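Local coordinates for MsStt7d protein (Micromonas, PDB 4IX3) that probably phosphorylates other proteins with ATP, as the catalytic domain of an algal homologue of the state transition kinase Stt7, at residues Pro197-Asp208 / Tyr222-Lys233. Residues are numbered along the deposited sequence; the frame is centred on the assembly and turned at random.
Sequences PLPETLNYYPGD and YLLPPGSPRPTK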
# COMPACT_ATOMS: atom_id res chain seq x y z
N PRO B 197 -7.43 8.15 26.05
CA PRO B 197 -8.41 7.09 26.22
C PRO B 197 -9.83 7.66 26.21
O PRO B 197 -10.42 7.91 27.25
CB PRO B 197 -8.05 6.48 27.58
CG PRO B 197 -7.35 7.58 28.32
CD PRO B 197 -6.84 8.58 27.33
N LEU B 198 -10.38 7.87 25.02
CA LEU B 198 -11.66 8.55 24.89
C LEU B 198 -12.62 7.68 24.09
O LEU B 198 -13.09 8.11 23.03
CB LEU B 198 -11.46 9.89 24.19
CG LEU B 198 -10.45 10.85 24.83
CD1 LEU B 198 -10.25 12.09 23.96
CD2 LEU B 198 -10.91 11.26 26.23
N PRO B 199 -12.89 6.44 24.55
CA PRO B 199 -12.52 5.76 25.79
C PRO B 199 -11.25 4.91 25.72
O PRO B 199 -10.69 4.53 26.76
CB PRO B 199 -13.72 4.84 26.03
CG PRO B 199 -14.07 4.41 24.64
CD PRO B 199 -13.89 5.65 23.79
N GLU B 200 -10.74 4.65 24.51
CA GLU B 200 -9.53 3.85 24.34
C GLU B 200 -8.69 4.47 23.26
O GLU B 200 -9.21 5.02 22.27
CB GLU B 200 -9.86 2.42 23.94
CG GLU B 200 -10.73 1.69 24.96
CD GLU B 200 -10.75 0.20 24.74
OE1 GLU B 200 -10.21 -0.26 23.71
OE2 GLU B 200 -11.30 -0.51 25.61
N THR B 201 -7.37 4.38 23.43
CA THR B 201 -6.49 4.83 22.35
C THR B 201 -6.66 3.94 21.11
O THR B 201 -7.04 2.75 21.22
CB THR B 201 -4.99 4.89 22.75
OG1 THR B 201 -4.52 3.55 22.95
CG2 THR B 201 -4.79 5.72 24.03
N LEU B 202 -6.39 4.49 19.93
CA LEU B 202 -6.58 3.79 18.64
C LEU B 202 -5.34 4.01 17.79
O LEU B 202 -4.85 5.13 17.71
CB LEU B 202 -7.82 4.29 17.88
CG LEU B 202 -9.15 4.23 18.64
CD1 LEU B 202 -10.17 5.02 17.84
CD2 LEU B 202 -9.64 2.82 18.90
N ASN B 203 -4.78 2.94 17.23
CA ASN B 203 -3.67 3.04 16.29
C ASN B 203 -2.43 3.78 16.86
O ASN B 203 -1.74 4.54 16.15
CB ASN B 203 -4.18 3.64 14.97
CG ASN B 203 -3.28 3.33 13.78
OD1 ASN B 203 -2.71 2.25 13.70
ND2 ASN B 203 -3.18 4.26 12.84
N TYR B 204 -2.19 3.56 18.14
CA TYR B 204 -1.22 4.33 18.92
C TYR B 204 -0.34 3.34 19.68
O TYR B 204 -0.84 2.60 20.52
CB TYR B 204 -2.01 5.18 19.89
CG TYR B 204 -1.22 6.22 20.67
CD1 TYR B 204 -0.27 7.01 20.04
CD2 TYR B 204 -1.44 6.40 22.02
CE1 TYR B 204 0.41 8.01 20.74
CE2 TYR B 204 -0.76 7.38 22.75
CZ TYR B 204 0.14 8.21 22.09
OH TYR B 204 0.79 9.24 22.77
N TYR B 205 0.94 3.28 19.35
CA TYR B 205 1.82 2.20 19.81
C TYR B 205 3.26 2.73 19.80
O TYR B 205 3.51 3.69 19.05
CB TYR B 205 1.66 0.96 18.91
CG TYR B 205 1.66 1.28 17.42
CD1 TYR B 205 2.86 1.48 16.74
CD2 TYR B 205 0.46 1.46 16.71
CE1 TYR B 205 2.86 1.79 15.39
CE2 TYR B 205 0.46 1.81 15.37
CZ TYR B 205 1.67 1.97 14.71
OH TYR B 205 1.72 2.31 13.36
N PRO B 206 4.17 2.15 20.62
CA PRO B 206 5.55 2.63 20.56
C PRO B 206 6.19 2.13 19.28
O PRO B 206 5.86 1.02 18.80
CB PRO B 206 6.24 1.99 21.77
CG PRO B 206 5.16 1.39 22.59
CD PRO B 206 3.98 1.16 21.68
N GLY B 207 7.13 2.91 18.76
CA GLY B 207 7.91 2.49 17.60
C GLY B 207 7.43 3.05 16.28
O GLY B 207 6.39 3.73 16.21
N ASP B 208 8.21 2.81 15.23
CA ASP B 208 7.90 3.34 13.91
C ASP B 208 6.49 2.88 13.48
O ASP B 208 6.06 1.76 13.82
CB ASP B 208 9.00 3.04 12.86
CG ASP B 208 10.39 3.65 13.22
OD1 ASP B 208 10.46 4.60 14.03
OD2 ASP B 208 11.45 3.25 12.66
N TYR B 222 7.98 7.67 14.11
CA TYR B 222 7.07 7.17 15.14
C TYR B 222 6.22 8.29 15.75
O TYR B 222 6.57 9.48 15.64
CB TYR B 222 7.89 6.53 16.28
CG TYR B 222 8.93 7.48 16.90
CD1 TYR B 222 8.56 8.46 17.84
CD2 TYR B 222 10.28 7.42 16.51
CE1 TYR B 222 9.49 9.35 18.37
CE2 TYR B 222 11.22 8.29 17.05
CZ TYR B 222 10.82 9.24 17.96
OH TYR B 222 11.81 10.06 18.46
N LEU B 223 5.17 7.93 16.48
CA LEU B 223 4.47 8.82 17.40
C LEU B 223 5.01 8.69 18.81
O LEU B 223 5.31 9.69 19.46
CB LEU B 223 2.95 8.62 17.37
CG LEU B 223 2.27 8.96 16.05
CD1 LEU B 223 0.76 8.83 16.18
CD2 LEU B 223 2.62 10.37 15.58
N LEU B 224 5.23 7.46 19.26
CA LEU B 224 5.85 7.22 20.57
C LEU B 224 7.16 6.52 20.26
O LEU B 224 7.19 5.65 19.38
CB LEU B 224 5.02 6.25 21.40
CG LEU B 224 3.70 6.80 21.90
CD1 LEU B 224 2.84 5.73 22.56
CD2 LEU B 224 3.90 8.02 22.79
N PRO B 225 8.28 6.97 20.88
CA PRO B 225 9.56 6.31 20.65
C PRO B 225 9.57 4.89 21.24
O PRO B 225 8.90 4.63 22.26
CB PRO B 225 10.52 7.23 21.39
CG PRO B 225 9.75 7.68 22.58
CD PRO B 225 8.35 7.88 22.04
N PRO B 226 10.26 3.97 20.57
CA PRO B 226 10.53 2.63 21.08
C PRO B 226 10.74 2.48 22.58
O PRO B 226 10.18 1.56 23.18
CB PRO B 226 11.79 2.24 20.31
CG PRO B 226 11.48 2.79 18.96
CD PRO B 226 10.68 4.06 19.16
N GLY B 227 11.53 3.38 23.17
CA GLY B 227 11.75 3.43 24.61
C GLY B 227 10.50 3.52 25.48
O GLY B 227 10.57 3.25 26.69
N SER B 228 9.37 3.87 24.86
CA SER B 228 8.17 4.31 25.58
C SER B 228 7.35 3.11 26.07
O SER B 228 7.30 2.08 25.38
CB SER B 228 7.32 5.20 24.66
OG SER B 228 6.01 5.50 25.16
N PRO B 229 6.76 3.21 27.27
CA PRO B 229 5.68 2.28 27.61
C PRO B 229 4.62 2.22 26.51
O PRO B 229 4.39 3.19 25.76
CB PRO B 229 5.05 2.89 28.87
CG PRO B 229 6.08 3.79 29.45
CD PRO B 229 6.92 4.26 28.30
N ARG B 230 3.96 1.07 26.45
CA ARG B 230 2.73 0.89 25.69
C ARG B 230 1.69 1.83 26.26
O ARG B 230 1.62 1.99 27.48
CB ARG B 230 2.24 -0.54 25.88
CG ARG B 230 2.41 -1.43 24.66
CD ARG B 230 1.24 -1.18 23.73
NE ARG B 230 1.37 -1.84 22.44
CZ ARG B 230 0.80 -1.40 21.32
NH1 ARG B 230 0.08 -0.28 21.35
NH2 ARG B 230 0.95 -2.08 20.19
N PRO B 231 0.88 2.47 25.38
CA PRO B 231 -0.11 3.38 25.93
C PRO B 231 -1.28 2.64 26.56
O PRO B 231 -1.81 1.67 25.99
CB PRO B 231 -0.61 4.17 24.71
CG PRO B 231 -0.22 3.35 23.52
CD PRO B 231 0.99 2.55 23.92
N THR B 232 -1.62 3.06 27.77
CA THR B 232 -2.79 2.55 28.47
C THR B 232 -3.58 3.75 28.96
O THR B 232 -3.12 4.90 28.85
CB THR B 232 -2.36 1.72 29.69
OG1 THR B 232 -1.68 2.57 30.63
CG2 THR B 232 -1.41 0.59 29.27
N LYS B 233 -4.76 3.47 29.51
CA LYS B 233 -5.65 4.50 30.04
C LYS B 233 -4.99 5.32 31.14
O LYS B 233 -5.23 6.51 31.26
CB LYS B 233 -6.94 3.88 30.58
CG LYS B 233 -7.88 3.31 29.53
CD LYS B 233 -8.74 2.18 30.09
CE LYS B 233 -9.88 1.77 29.15
NZ LYS B 233 -9.42 1.20 27.85
O HOH W 1 -4.40 2.01 25.41
O HOH W 2 4.36 5.30 17.09
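In the loop between strand 193-194 and helix 236-243 of the protein kinase fold, probably part of the activation segment that follows magnesium-binding Asp188, Tyr204 packs against Leu224 and Pro231 and joins two irregular arms. A chi1 of -172° turns the Tyr204 ring away from its own backbone N and brings its far end up to Leu224. Leu224 CD1 lies over one face, 3.9 Å from the centroid of the Tyr204 ring and 18° off the normal, a CH-pi contact; Pro231 CB meets the ring at Tyr204 CD2 (3.6 Å), and Leu223 CB comes to an edge. A flat, wide aromatic suits this spot because it meets all three aliphatic side chains at once; a serine here, lacking the ring, would probably leave Leu224 CD1 without its aromatic face and open a gap beside Pro231. Further along, Gly207 N donates to Leu224 O (2.8 Å, N-H...O angle 157°). Glycine fits there: with its positive phi, a CB would press on the carbonyl O of Pro206. A water lies between the arms, taking a bond from Leu223 N (2.8 Å) and standing close to the carbonyl oxygens of Tyr205 and Gly207. Pro206 lays its CD over one face of the Arg230 guanidinium, its rigid ring giving an apolar surface to the flat cation. At the far end, beyond a water joining Thr201 OG1 to Pro231 O, Lys233 NZ forms a salt bridge with Glu200 OE2 at 3.4 Å, its hydrogen bond weak.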